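PDB 2ZCA: CRISPR-associated protein Cse2 from Thermus thermophilus, which belongs to the CasB/Cse2 family of type I-E CRISPR systems and probably serves in adaptive immunity against viruses and plasmids. Local coordinates for residues D75-T81 against E123-A129; R130-D134 against R148-E152. One frame throughout, in Å; residues are numbered along the deposited sequence.

Contact 1. Residues D75-T81 against E123-A129; sequences DHQVGRT and EGGIDFA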
loop_
_atom_site.group_PDB
_atom_site.type_symbol
_atom_site.label_atom_id
_atom_site.label_comp_id
_atom_site.label_asym_id
_atom_site.label_seq_id
_atom_site.Cartn_x
_atom_site.Cartn_y
_atom_site.Cartn_z
ATOM N N ASP A 75 -2.957 -11.051 -1.639
ATOM C CA ASP A 75 -3.905 -11.447 -0.601
ATOM C C ASP A 75 -4.640 -10.242 -0.021
ATOM O O ASP A 75 -4.303 -9.736 1.051
ATOM C CB ASP A 75 -3.189 -12.221 0.510
ATOM C CG ASP A 75 -4.154 -12.767 1.556
ATOM O OD1 ASP A 75 -5.350 -12.943 1.237
ATOM O OD2 ASP A 75 -3.712 -13.038 2.690
ATOM N N HIS A 76 -5.650 -9.785 -0.749
ATOM C CA HIS A 76 -6.451 -8.647 -0.315
ATOM C C HIS A 76 -7.554 -9.113 0.631
ATOM O O HIS A 76 -8.363 -9.972 0.282
ATOM C CB HIS A 76 -7.061 -7.940 -1.527
ATOM C CG HIS A 76 -8.095 -6.920 -1.169
ATOM N ND1 HIS A 76 -9.448 -7.163 -1.267
ATOM C CD2 HIS A 76 -7.974 -5.667 -0.669
ATOM C CE1 HIS A 76 -10.117 -6.105 -0.843
ATOM N NE2 HIS A 76 -9.245 -5.183 -0.476
ATOM N N GLN A 77 -7.567 -8.551 1.835
ATOM C CA GLN A 77 -8.566 -8.889 2.841
ATOM C C GLN A 77 -9.361 -7.631 3.166
ATOM O O GLN A 77 -8.925 -6.803 3.968
ATOM C CB GLN A 77 -7.888 -9.407 4.111
ATOM C CG GLN A 77 -7.116 -10.708 3.942
ATOM C CD GLN A 77 -8.020 -11.902 3.685
ATOM O OE1 GLN A 77 -9.036 -12.082 4.358
ATOM N NE2 GLN A 77 -7.643 -12.735 2.717
ATOM N N VAL A 78 -10.519 -7.483 2.536
ATOM C CA VAL A 78 -11.355 -6.313 2.764
ATOM C C VAL A 78 -11.678 -6.159 4.247
ATOM O O VAL A 78 -12.050 -7.124 4.916
ATOM C CB VAL A 78 -12.677 -6.400 1.958
ATOM C CG1 VAL A 78 -13.420 -7.673 2.309
ATOM C CG2 VAL A 78 -13.544 -5.178 2.244
ATOM N N GLY A 79 -11.515 -4.947 4.762
ATOM C CA GLY A 79 -11.808 -4.705 6.163
ATOM C C GLY A 79 -10.620 -4.826 7.101
ATOM O O GLY A 79 -10.596 -4.194 8.161
ATOM N N ARG A 80 -9.635 -5.641 6.731
ATOM C CA ARG A 80 -8.455 -5.804 7.568
ATOM C C ARG A 80 -7.419 -4.771 7.149
ATOM O O ARG A 80 -6.539 -5.053 6.336
ATOM C CB ARG A 80 -7.875 -7.215 7.425
ATOM C CG ARG A 80 -6.722 -7.486 8.386
ATOM C CD ARG A 80 -6.485 -8.974 8.584
ATOM N NE ARG A 80 -5.539 -9.234 9.666
ATOM C CZ ARG A 80 -4.230 -9.400 9.506
ATOM N NH1 ARG A 80 -3.692 -9.336 8.295
ATOM N NH2 ARG A 80 -3.459 -9.638 10.560
ATOM N N THR A 81 -7.533 -3.570 7.706
ATOM C CA THR A 81 -6.612 -2.487 7.366
ATOM C C THR A 81 -5.231 -2.739 7.935
ATOM O O THR A 81 -5.068 -3.527 8.871
ATOM C CB THR A 81 -7.109 -1.137 7.909
ATOM O OG1 THR A 81 -7.082 -1.163 9.340
ATOM C CG2 THR A 81 -8.525 -0.862 7.436
ATOM N N GLU A 123 1.258 -10.192 9.591
ATOM C CA GLU A 123 0.967 -11.533 9.114
ATOM C C GLU A 123 -0.340 -11.481 8.326
ATOM O O GLU A 123 -1.266 -10.757 8.694
ATOM C CB GLU A 123 0.800 -12.498 10.295
ATOM C CG GLU A 123 1.784 -12.313 11.453
ATOM C CD GLU A 123 3.207 -12.721 11.114
ATOM O OE1 GLU A 123 3.993 -11.863 10.656
ATOM O OE2 GLU A 123 3.539 -13.911 11.304
ATOM N N GLY A 124 -0.409 -12.237 7.235
ATOM C CA GLY A 124 -1.626 -12.282 6.445
ATOM C C GLY A 124 -1.944 -11.111 5.537
ATOM O O GLY A 124 -1.152 -10.181 5.380
ATOM N N GLY A 125 -3.137 -11.162 4.950
ATOM C CA GLY A 125 -3.570 -10.127 4.028
ATOM C C GLY A 125 -4.162 -8.881 4.658
ATOM O O GLY A 125 -4.573 -8.881 5.820
ATOM N N ILE A 126 -4.200 -7.813 3.869
ATOM C CA ILE A 126 -4.742 -6.535 4.307
ATOM C C ILE A 126 -5.602 -5.936 3.202
ATOM O O ILE A 126 -5.627 -6.443 2.075
ATOM C CB ILE A 126 -3.612 -5.543 4.663
ATOM C CG1 ILE A 126 -2.725 -5.299 3.442
ATOM C CG2 ILE A 126 -2.790 -6.091 5.819
ATOM C CD1 ILE A 126 -1.688 -4.200 3.650
ATOM N N ASP A 127 -6.309 -4.858 3.531
ATOM C CA ASP A 127 -7.187 -4.181 2.583
ATOM C C ASP A 127 -6.362 -3.226 1.727
ATOM O O ASP A 127 -6.032 -2.124 2.165
ATOM C CB ASP A 127 -8.268 -3.392 3.341
ATOM C CG ASP A 127 -9.391 -2.901 2.433
ATOM O OD1 ASP A 127 -9.109 -2.474 1.295
ATOM O OD2 ASP A 127 -10.564 -2.923 2.867
ATOM N N PHE A 128 -6.042 -3.649 0.505
ATOM C CA PHE A 128 -5.239 -2.835 -0.402
ATOM C C PHE A 128 -6.005 -1.692 -1.052
ATOM O O PHE A 128 -5.407 -0.733 -1.536
ATOM C CB PHE A 128 -4.599 -3.734 -1.462
ATOM C CG PHE A 128 -3.446 -4.538 -0.937
ATOM C CD1 PHE A 128 -2.212 -3.936 -0.708
ATOM C CD2 PHE A 128 -3.601 -5.884 -0.624
ATOM C CE1 PHE A 128 -1.146 -4.664 -0.173
ATOM C CE2 PHE A 128 -2.539 -6.621 -0.088
ATOM C CZ PHE A 128 -1.314 -6.010 0.137
ATOM N N ALA A 129 -7.330 -1.785 -1.054
ATOM C CA ALA A 129 -8.153 -0.728 -1.616
ATOM C C ALA A 129 -8.084 0.460 -0.658
ATOM O O ALA A 129 -7.827 1.590 -1.070
ATOM C CB ALA A 129 -9.591 -1.207 -1.773
HETATM O O HOH W 1 -0.520 -9.230 11.758
#
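Arg80 lies along the loop 123-126 and spends its guanidinium on backbone carbonyls. With CG anti to the backbone N (chi1 -174°) and the chain extended as far as NE, NH1 is carried between two of them, bonding Gly125 O at 2.7 Å and Glu123 O at 2.8 Å. Gly125 O lies in the guanidinium plane, whereas Glu123 O is tilted from it; NH2 adds a weak bond to Glu123 O and a salt bridge to Glu88 on helix 82-90. The two oxygens of Asp127 have different partners. Its OD2 takes the amide of Gly79 (N to OD2 2.9 Å) on the anti side, within the type II turn from Gln77 to Arg80. OD1 weakly accepts from His76 NE2, the ring and carboxylate standing at 90° to each other. Asp127 is also the N-cap of helix 128-136, OD1 receiving Arg130 N and, weakly, Ala129 N, so the carboxylate ties the turn to the helix start. The backbones join through Gln77 N to Ile126 O (2.9 Å) and Asp127 N to Arg80 O (2.8 Å). The edge of the His76 ring meets the Phe128 main chain, His76 CD2 lying 3.0 Å from Phe128 N. Gln77 CG packs 3.5 Å from Gly125 C.

Contact 2. Residues R130-D134 against R148-E152; sequences RLLDD and RWARE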
loop_
_atom_site.group_PDB
_atom_site.type_symbol
_atom_site.label_atom_id
_atom_site.label_comp_id
_atom_site.label_asym_id
_atom_site.label_seq_id
_atom_site.Cartn_x
_atom_site.Cartn_y
_atom_site.Cartn_z
ATOM N N ARG A 130 -8.303 0.198 0.627
ATOM C CA ARG A 130 -8.239 1.261 1.628
ATOM C C ARG A 130 -6.805 1.762 1.752
ATOM O O ARG A 130 -6.569 2.939 2.008
ATOM C CB ARG A 130 -8.742 0.759 2.995
ATOM C CG ARG A 130 -8.701 1.812 4.110
ATOM C CD ARG A 130 -9.370 3.135 3.702
ATOM N NE ARG A 130 -10.810 3.019 3.473
ATOM C CZ ARG A 130 -11.741 3.098 4.424
ATOM N NH1 ARG A 130 -11.394 3.298 5.690
ATOM N NH2 ARG A 130 -13.023 2.990 4.104
ATOM N N LEU A 131 -5.835 0.874 1.564
ATOM C CA LEU A 131 -4.445 1.297 1.658
ATOM C C LEU A 131 -4.138 2.386 0.623
ATOM O O LEU A 131 -3.506 3.393 0.943
ATOM C CB LEU A 131 -3.498 0.106 1.462
ATOM C CG LEU A 131 -2.011 0.453 1.597
ATOM C CD1 LEU A 131 -1.754 1.088 2.965
ATOM C CD2 LEU A 131 -1.159 -0.803 1.426
ATOM N N LEU A 132 -4.585 2.197 -0.616
ATOM C CA LEU A 132 -4.325 3.203 -1.642
ATOM C C LEU A 132 -5.115 4.483 -1.371
ATOM O O LEU A 132 -4.574 5.580 -1.475
ATOM C CB LEU A 132 -4.671 2.675 -3.039
ATOM C CG LEU A 132 -4.502 3.707 -4.160
ATOM C CD1 LEU A 132 -3.057 4.201 -4.193
ATOM C CD2 LEU A 132 -4.893 3.096 -5.497
ATOM N N ASP A 133 -6.393 4.351 -1.031
ATOM C CA ASP A 133 -7.191 5.541 -0.755
ATOM C C ASP A 133 -6.548 6.361 0.353
ATOM O O ASP A 133 -6.569 7.595 0.317
ATOM C CB ASP A 133 -8.623 5.169 -0.353
ATOM C CG ASP A 133 -9.447 4.671 -1.524
ATOM O OD1 ASP A 133 -9.315 5.239 -2.627
ATOM O OD2 ASP A 133 -10.239 3.726 -1.339
ATOM N N ASP A 134 -5.979 5.673 1.339
ATOM C CA ASP A 134 -5.336 6.356 2.452
ATOM C C ASP A 134 -4.008 6.996 2.050
ATOM O O ASP A 134 -3.733 8.139 2.403
ATOM C CB ASP A 134 -5.117 5.390 3.621
ATOM C CG ASP A 134 -6.414 4.985 4.292
ATOM O OD1 ASP A 134 -7.426 5.693 4.098
ATOM O OD2 ASP A 134 -6.415 3.969 5.024
ATOM N N ARG A 148 -7.265 8.490 11.750
ATOM C CA ARG A 148 -8.175 7.356 11.598
ATOM C C ARG A 148 -7.431 6.038 11.796
ATOM O O ARG A 148 -7.993 5.075 12.322
ATOM C CB ARG A 148 -8.846 7.365 10.221
ATOM C CG ARG A 148 -10.180 6.615 10.197
ATOM C CD ARG A 148 -10.580 6.204 8.786
ATOM N NE ARG A 148 -9.808 5.049 8.337
ATOM C CZ ARG A 148 -9.065 5.023 7.235
ATOM N NH1 ARG A 148 -8.399 3.921 6.911
ATOM N NH2 ARG A 148 -8.986 6.097 6.460
ATOM N N TRP A 149 -6.171 5.987 11.371
ATOM C CA TRP A 149 -5.386 4.772 11.554
ATOM C C TRP A 149 -5.220 4.545 13.051
ATOM O O TRP A 149 -5.324 3.418 13.539
ATOM C CB TRP A 149 -4.017 4.907 10.880
ATOM C CG TRP A 149 -4.051 4.603 9.414
ATOM C CD1 TRP A 149 -5.094 4.810 8.556
ATOM C CD2 TRP A 149 -2.985 4.063 8.625
ATOM N NE1 TRP A 149 -4.742 4.433 7.279
ATOM C CE2 TRP A 149 -3.453 3.970 7.293
ATOM C CE3 TRP A 149 -1.677 3.649 8.912
ATOM C CZ2 TRP A 149 -2.659 3.479 6.250
ATOM C CZ3 TRP A 149 -0.887 3.158 7.872
ATOM C CH2 TRP A 149 -1.384 3.079 6.558
ATOM N N ALA A 150 -4.967 5.625 13.782
ATOM C CA ALA A 150 -4.808 5.527 15.225
ATOM C C ALA A 150 -6.103 4.991 15.831
ATOM O O ALA A 150 -6.072 4.171 16.747
ATOM C CB ALA A 150 -4.469 6.892 15.812
ATOM N N ARG A 151 -7.236 5.450 15.303
ATOM C CA ARG A 151 -8.550 5.010 15.773
ATOM C C ARG A 151 -8.732 3.511 15.523
ATOM O O ARG A 151 -9.236 2.781 16.379
ATOM C CB ARG A 151 -9.658 5.775 15.041
ATOM C CG ARG A 151 -11.071 5.515 15.571
ATOM C CD ARG A 151 -12.131 6.152 14.672
ATOM N NE ARG A 151 -12.305 5.407 13.425
ATOM C CZ ARG A 151 -12.922 5.881 12.345
ATOM N NH1 ARG A 151 -13.428 7.106 12.350
ATOM N NH2 ARG A 151 -13.039 5.125 11.260
ATOM N N GLU A 152 -8.324 3.053 14.343
ATOM C CA GLU A 152 -8.448 1.640 13.997
ATOM C C GLU A 152 -7.533 0.772 14.859
ATOM O O GLU A 152 -7.922 -0.311 15.302
ATOM C CB GLU A 152 -8.108 1.423 12.517
ATOM C CG GLU A 152 -8.886 2.311 11.560
ATOM C CD GLU A 152 -8.523 2.075 10.102
ATOM O OE1 GLU A 152 -7.384 1.629 9.831
ATOM O OE2 GLU A 152 -9.370 2.351 9.226
#
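A largely buried salt-bridge network of Asp134, Arg148 and Glu152 spans the gap between helices 128-136 and 144-155, whose short segments here run roughly antiparallel at 146° with axes 13.5 Å apart. At that separation the backbones stay well apart and side chains alone make the connection, Arg148 and Trp149 reaching across to Asp134. Arg148 grips Asp134 end-on: NH1 to OD2 at 2.7 Å and NH2 to OD1 at 2.9 Å, each carboxylate oxygen taking one nitrogen. The carboxylate and guanidinium are not coplanar but turned 38° from each other; OD2 is met on its syn side, OD1 from above the carboxylate plane. A bend at chi3 turns the Arg148 guanidinium so that its other edge, NE and NH1, meets Glu152 OE2 one turn along the same helix, NE at 2.9 Å. NH1 is thus shared by two carboxylates. Trp149 supplies a second donor to Asp134: NE1 reaches OD2 at 2.8 Å with the oxygen near the indole plane, coming to the same face of the carboxylate as Arg148 NH1. Farther along the indole, CH2 touches Leu131 CD1 at 4.1 Å. Arg130 sets its NH1 over the centre of the Arg148 guanidinium face, 3.3 Å from CZ, with the two planes 78° apart; the nearby Asp134 and Glu152 carboxylates probably offset the like charges. Arg137 adds another salt bridge to Asp134 OD1, and Trp138 meets the Trp149 ring edge-to-face. The arrangement is a charged network linking two helices of an all-helical fold, with an indole N-H bound to one of its carboxylates.

In the fold
Both contacts use helix 128-136: contact 1 holds its N-terminal start, contact 2 the turn that follows, and their centres lie 12 Å apart. Contact 1 is partly buried and joins a loop to the loop and first residues of that helix, so much of its bonding goes to backbone amides and carbonyls. Contact 2 has more of its touching residues buried, though it lies no nearer the chain centre; it joins two helices whose backbone groups do not meet, and relies on side-chain charges and an indole. The two touch directly: Thr81 OG1 is 2.9 Å from Glu152 OE1, a probable hydrogen bond, and Ile126 CD1 packs against Leu131 CD2. Thr81, the N-cap of helix 82-90, thereby brings that helix to contact 2.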